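Elongation factor G (Thermus thermophilus, PDB 2DY1) binds GTP and a magnesium ion and probably acts as a GTPase in the translocation step of protein synthesis. Local coordinates at residues A144-E147 against D148-S151; Q206-L209 against E210-E214. All coordinates share one frame; numbering follows the deposited sequence.

Contact 1: A144-E147 against D148-S151; sequences ALLE and DLRS
L145 and L149 meet one turn apart in an amphipathic alpha-helix, so this is a local i to i+4 contact within helix 142-153 of the P-loop GTPase domain. The helix leads from strand 129-134 into strand 156-165 of the central mixed sheet, and its leucines face inward. L145 holds CG beside its carbonyl carbon (chi1 174°), leading the branch forward along the helix until CG lies 4.0 Å from CD1 of L149; the two side chains cross obliquely. L146 adds a looser touch, its CD2 4.4 Å from the same L149 CD1, and goes on to pack against P158 and L161, while L149 itself reaches I156. An alanine in place of L149 removes the branch that L145 and I156 pack on, and would probably leave a gap between the helix and strand 156-165. The backbone is tied by regular i to i+4 bonds, of which L149 N to L145 O is 2.8 Å long. On the outer face sit E147, D148, R150 and S151. D148 folds back over the preceding turn, its CG 3.3 Å from A144 O, and the R150 guanidinium bends away to make a weak bond through NH2 to I156 O. At S151 the carbonyl of E147 receives the backbone N at 2.9 Å, with OG also close, 3.1 Å from that same E147 O.

Contact 2: Q206-L209 against E210-E214; sequences QEVL and EAIVE
Q206 and E210 open this contact, an i to i+4 turn near the C-terminal end of the amphipathic alpha-helix 198-213 in the GTPase domain. The carbonyl oxygen of Q206 takes the backbone N of E210 in a straight bond (N-H...O 167°), and the aliphatic part of the E210 side chain lies against that oxygen, CG to Q206 O 3.2 Å. Both side chains belong to the exposed face; the Q206 amide leads away from the turn. E207 comes next and joins through its backbone alone: its O accepts the N of A211, and the A211 methyl CB sits 3.4 Å from E207 O.

V208 carries the apolar contact. Its side chain lies alongside that of I212, both pointing the same way, and CG1 comes 3.9 Å from I212 CD1. With I212 CG1 beside its own backbone N (chi1 -65°) and the chain extended beyond it, the ethyl arm runs back over the preceding turn, CG1 3.3 Å from V208 O. The two residues then face different neighbours: V208, with A211, packs on L157 of strand 156-165, whereas I212 meets L234, A237 and F238 of helix 231-243. The V208-I212 pair therefore sits where the helix packs against both a strand and a second helix.

L209 ends the first segment; it packs on L234, a partner it shares with I212. V213, which packs on L220 and Y223 of helix 217-225, makes the last backbone bond between 206-209 and 210-214: its N reaches L209 O at 3.0 Å, and its CG2 methyl lies 3.3 Å from the same L209 O.

From the N terminus, the chain reaches contact 1 first, on helix 142-153, then passes through strand 156-165 and the antiparallel strands 168-174, 179-184 and 187-191 before helix 198-213 brings it to contact 2. Each contact joins directly adjoining segments, closing no loop beyond a helical turn; the two follow in series, neither nesting nor crossing. The centres of contact 1 and contact 2 are about 17 Å apart. The nearest atoms of contact 1 and contact 2 are about 5 Å apart, without touching. Strand 156-165 links them: residues of contact 1 pack on I156, P158 and L161, those of contact 2 on L157. Contact 2 additionally ties strand 156-165 to helices 217-225 and 231-243 through helix 198-213.

Contact 1: A144-E147 against D148-S151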
ATOM      1  N   ALA A 144     -28.384   8.106  13.675  1.00 12.57           N
ATOM      2  CA  ALA A 144     -28.393   6.899  12.866  1.00 14.37           C
ATOM      3  C   ALA A 144     -26.934   6.494  12.625  1.00 14.33           C
ATOM      4  O   ALA A 144     -26.619   5.308  12.564  1.00 14.91           O
ATOM      5  CB  ALA A 144     -29.108   7.151  11.535  1.00 14.08           C
ATOM      6  N   LEU A 145     -26.049   7.484  12.484  1.00 13.29           N
ATOM      7  CA  LEU A 145     -24.632   7.195  12.270  1.00 12.81           C
ATOM      8  C   LEU A 145     -24.073   6.472  13.487  1.00 12.85           C
ATOM      9  O   LEU A 145     -23.357   5.494  13.334  1.00 13.39           O
ATOM     10  CB  LEU A 145     -23.850   8.488  12.015  1.00 12.75           C
ATOM     11  CG  LEU A 145     -22.330   8.288  11.921  1.00 15.72           C
ATOM     12  CD1 LEU A 145     -21.972   7.364  10.764  1.00 16.47           C
ATOM     13  CD2 LEU A 145     -21.667   9.640  11.736  1.00 16.32           C
ATOM     14  N   LEU A 146     -24.414   6.920  14.694  1.00 12.00           N
ATOM     15  CA  LEU A 146     -23.927   6.217  15.887  1.00 13.66           C
ATOM     16  C   LEU A 146     -24.381   4.749  15.870  1.00 15.47           C
ATOM     17  O   LEU A 146     -23.612   3.851  16.223  1.00 15.99           O
ATOM     18  CB  LEU A 146     -24.425   6.889  17.164  1.00 13.31           C
ATOM     19  CG  LEU A 146     -23.854   8.265  17.509  1.00 13.38           C
ATOM     20  CD1 LEU A 146     -24.409   8.724  18.862  1.00 14.41           C
ATOM     21  CD2 LEU A 146     -22.327   8.165  17.577  1.00 13.91           C
ATOM     22  N   GLU A 147     -25.632   4.495  15.473  1.00 14.23           N
ATOM     23  CA  GLU A 147     -26.106   3.111  15.420  1.00 16.28           C
ATOM     24  C   GLU A 147     -25.316   2.317  14.381  1.00 16.59           C
ATOM     25  O   GLU A 147     -24.963   1.156  14.594  1.00 17.67           O
ATOM     26  CB  GLU A 147     -27.597   3.056  15.079  1.00 18.90           C
ATOM     27  CG  GLU A 147     -28.485   3.705  16.123  1.00 28.22           C
ATOM     28  CD  GLU A 147     -29.960   3.450  15.869  1.00 50.69           C
ATOM     29  OE1 GLU A 147     -30.800   4.145  16.485  1.00 60.59           O
ATOM     30  OE2 GLU A 147     -30.283   2.548  15.063  1.00 60.75           O
ATOM     31  N   ASP A 148     -25.033   2.946  13.250  1.00 15.21           N
ATOM     32  CA  ASP A 148     -24.284   2.281  12.196  1.00 14.04           C
ATOM     33  C   ASP A 148     -22.856   2.002  12.656  1.00 16.27           C
ATOM     34  O   ASP A 148     -22.293   0.965  12.335  1.00 18.24           O
ATOM     35  CB  ASP A 148     -24.245   3.133  10.929  1.00 17.22           C
ATOM     36  CG  ASP A 148     -25.600   3.253  10.250  1.00 20.67           C
ATOM     37  OD1 ASP A 148     -26.536   2.492  10.601  1.00 21.66           O
ATOM     38  OD2 ASP A 148     -25.709   4.110   9.346  1.00 21.99           O
ATOM     39  N   LEU A 149     -22.273   2.946  13.390  1.00 13.68           N
ATOM     40  CA  LEU A 149     -20.914   2.761  13.894  1.00 13.54           C
ATOM     41  C   LEU A 149     -20.893   1.600  14.885  1.00 16.48           C
ATOM     42  O   LEU A 149     -19.973   0.790  14.878  1.00 17.72           O
ATOM     43  CB  LEU A 149     -20.413   4.027  14.576  1.00 13.44           C
ATOM     44  CG  LEU A 149     -20.115   5.185  13.627  1.00 16.48           C
ATOM     45  CD1 LEU A 149     -19.775   6.429  14.428  1.00 15.66           C
ATOM     46  CD2 LEU A 149     -18.955   4.805  12.705  1.00 17.38           C
ATOM     47  N   ARG A 150     -21.912   1.522  15.735  1.00 17.09           N
ATOM     48  CA  ARG A 150     -21.980   0.427  16.704  1.00 18.40           C
ATOM     49  C   ARG A 150     -22.100  -0.917  15.974  1.00 21.38           C
ATOM     50  O   ARG A 150     -21.452  -1.904  16.345  1.00 21.97           O
ATOM     51  CB  ARG A 150     -23.167   0.633  17.646  1.00 17.65           C
ATOM     52  CG  ARG A 150     -23.222  -0.398  18.775  1.00 29.09           C
ATOM     53  CD  ARG A 150     -24.294  -0.036  19.804  1.00 27.70           C
ATOM     54  NE  ARG A 150     -24.004   1.210  20.512  1.00 41.55           N
ATOM     55  CZ  ARG A 150     -22.966   1.392  21.326  1.00 44.52           C
ATOM     56  NH1 ARG A 150     -22.098   0.408  21.545  1.00 48.93           N
ATOM     57  NH2 ARG A 150     -22.797   2.560  21.931  1.00 42.26           N
ATOM     58  N   SER A 151     -22.921  -0.946  14.928  1.00 20.49           N
ATOM     59  CA  SER A 151     -23.130  -2.166  14.155  1.00 20.20           C
ATOM     60  C   SER A 151     -21.872  -2.641  13.444  1.00 25.15           C
ATOM     61  O   SER A 151     -21.622  -3.840  13.340  1.00 25.41           O
ATOM     62  CB  SER A 151     -24.215  -1.951  13.091  1.00 23.75           C
ATOM     63  OG  SER A 151     -25.481  -1.716  13.675  1.00 38.04           O
TER

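Contact 2: Q206-L209 against E210-E214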
ATOM      1  N   GLN A 206     -26.032   7.783  30.720  1.00 23.15           N
ATOM      2  CA  GLN A 206     -26.178   6.537  31.472  1.00 28.71           C
ATOM      3  C   GLN A 206     -25.482   5.408  30.718  1.00 28.44           C
ATOM      4  O   GLN A 206     -24.828   4.552  31.311  1.00 26.18           O
ATOM      5  CB  GLN A 206     -27.657   6.172  31.635  1.00 32.05           C
ATOM      6  CG  GLN A 206     -28.543   7.272  32.199  1.00 51.74           C
ATOM      7  CD  GLN A 206     -30.011   6.858  32.285  1.00 59.57           C
ATOM      8  OE1 GLN A 206     -30.609   6.423  31.295  1.00 59.71           O
ATOM      9  NE2 GLN A 206     -30.596   6.998  33.472  1.00 61.01           N
ATOM     10  N   GLU A 207     -25.655   5.398  29.403  1.00 23.51           N
ATOM     11  CA  GLU A 207     -25.040   4.375  28.572  1.00 24.55           C
ATOM     12  C   GLU A 207     -23.521   4.466  28.610  1.00 22.42           C
ATOM     13  O   GLU A 207     -22.843   3.444  28.643  1.00 24.60           O
ATOM     14  CB  GLU A 207     -25.536   4.500  27.132  1.00 23.87           C
ATOM     15  CG  GLU A 207     -26.962   4.009  26.938  1.00 28.02           C
ATOM     16  CD  GLU A 207     -27.536   4.392  25.588  1.00 36.11           C
ATOM     17  OE1 GLU A 207     -26.751   4.698  24.662  1.00 38.34           O
ATOM     18  OE2 GLU A 207     -28.777   4.378  25.447  1.00 33.96           O
ATOM     19  N   VAL A 208     -22.992   5.685  28.599  1.00 23.75           N
ATOM     20  CA  VAL A 208     -21.550   5.884  28.635  1.00 20.29           C
ATOM     21  C   VAL A 208     -20.975   5.423  29.976  1.00 23.64           C
ATOM     22  O   VAL A 208     -19.969   4.705  30.012  1.00 22.19           O
ATOM     23  CB  VAL A 208     -21.196   7.359  28.377  1.00 20.23           C
ATOM     24  CG1 VAL A 208     -19.742   7.637  28.780  1.00 23.32           C
ATOM     25  CG2 VAL A 208     -21.392   7.664  26.884  1.00 22.38           C
ATOM     26  N   LEU A 209     -21.624   5.824  31.067  1.00 24.12           N
ATOM     27  CA  LEU A 209     -21.192   5.435  32.406  1.00 24.67           C
ATOM     28  C   LEU A 209     -21.157   3.926  32.516  1.00 24.92           C
ATOM     29  O   LEU A 209     -20.152   3.351  32.948  1.00 21.99           O
ATOM     30  CB  LEU A 209     -22.145   6.005  33.465  1.00 28.29           C
ATOM     31  CG  LEU A 209     -22.047   7.509  33.723  1.00 41.96           C
ATOM     32  CD1 LEU A 209     -23.105   7.929  34.737  1.00 42.97           C
ATOM     33  CD2 LEU A 209     -20.655   7.851  34.235  1.00 47.27           C
ATOM     34  N   GLU A 210     -22.254   3.288  32.124  1.00 22.60           N
ATOM     35  CA  GLU A 210     -22.355   1.842  32.177  1.00 25.20           C
ATOM     36  C   GLU A 210     -21.295   1.148  31.318  1.00 28.54           C
ATOM     37  O   GLU A 210     -20.705   0.154  31.742  1.00 24.00           O
ATOM     38  CB  GLU A 210     -23.770   1.394  31.768  1.00 29.75           C
ATOM     39  CG  GLU A 210     -24.882   1.705  32.826  1.00 44.76           C
ATOM     40  CD  GLU A 210     -26.258   1.122  32.483  1.00 54.75           C
ATOM     41  OE1 GLU A 210     -26.315   0.011  31.918  1.00 63.24           O
ATOM     42  OE2 GLU A 210     -27.285   1.765  32.796  1.00 55.40           O
ATOM     43  N   ALA A 211     -21.019   1.673  30.123  1.00 23.88           N
ATOM     44  CA  ALA A 211     -20.006   1.042  29.268  1.00 21.83           C
ATOM     45  C   ALA A 211     -18.606   1.086  29.877  1.00 21.43           C
ATOM     46  O   ALA A 211     -17.823   0.139  29.729  1.00 21.90           O
ATOM     47  CB  ALA A 211     -19.993   1.704  27.876  1.00 19.94           C
ATOM     48  N   ILE A 212     -18.291   2.183  30.553  1.00 17.01           N
ATOM     49  CA  ILE A 212     -16.993   2.346  31.185  1.00 17.19           C
ATOM     50  C   ILE A 212     -16.874   1.450  32.413  1.00 21.41           C
ATOM     51  O   ILE A 212     -15.860   0.767  32.590  1.00 19.42           O
ATOM     52  CB  ILE A 212     -16.769   3.791  31.613  1.00 17.44           C
ATOM     53  CG1 ILE A 212     -16.704   4.674  30.356  1.00 21.45           C
ATOM     54  CG2 ILE A 212     -15.472   3.904  32.442  1.00 20.23           C
ATOM     55  CD1 ILE A 212     -16.685   6.151  30.632  1.00 18.94           C
ATOM     56  N   VAL A 213     -17.897   1.471  33.256  1.00 23.08           N
ATOM     57  CA  VAL A 213     -17.903   0.657  34.470  1.00 29.03           C
ATOM     58  C   VAL A 213     -17.651  -0.815  34.163  1.00 27.68           C
ATOM     59  O   VAL A 213     -16.850  -1.470  34.841  1.00 26.09           O
ATOM     60  CB  VAL A 213     -19.255   0.814  35.234  1.00 25.05           C
ATOM     61  CG1 VAL A 213     -19.401  -0.271  36.305  1.00 32.40           C
ATOM     62  CG2 VAL A 213     -19.302   2.178  35.890  1.00 29.69           C
ATOM     63  N   GLU A 214     -18.316  -1.324  33.132  1.00 22.90           N
ATOM     64  CA  GLU A 214     -18.176  -2.718  32.739  1.00 23.74           C
ATOM     65  C   GLU A 214     -16.773  -3.171  32.329  1.00 28.36           C
ATOM     66  O   GLU A 214     -16.499  -4.371  32.287  1.00 27.16           O
ATOM     67  CB  GLU A 214     -19.162  -3.035  31.628  1.00 29.60           C
ATOM     68  CG  GLU A 214     -20.594  -3.081  32.128  1.00 38.89           C
ATOM     69  CD  GLU A 214     -21.603  -3.158  31.008  1.00 45.91           C
ATOM     70  OE1 GLU A 214     -22.812  -3.267  31.304  1.00 51.84           O
ATOM     71  OE2 GLU A 214     -21.188  -3.103  29.830  1.00 55.28           O
TER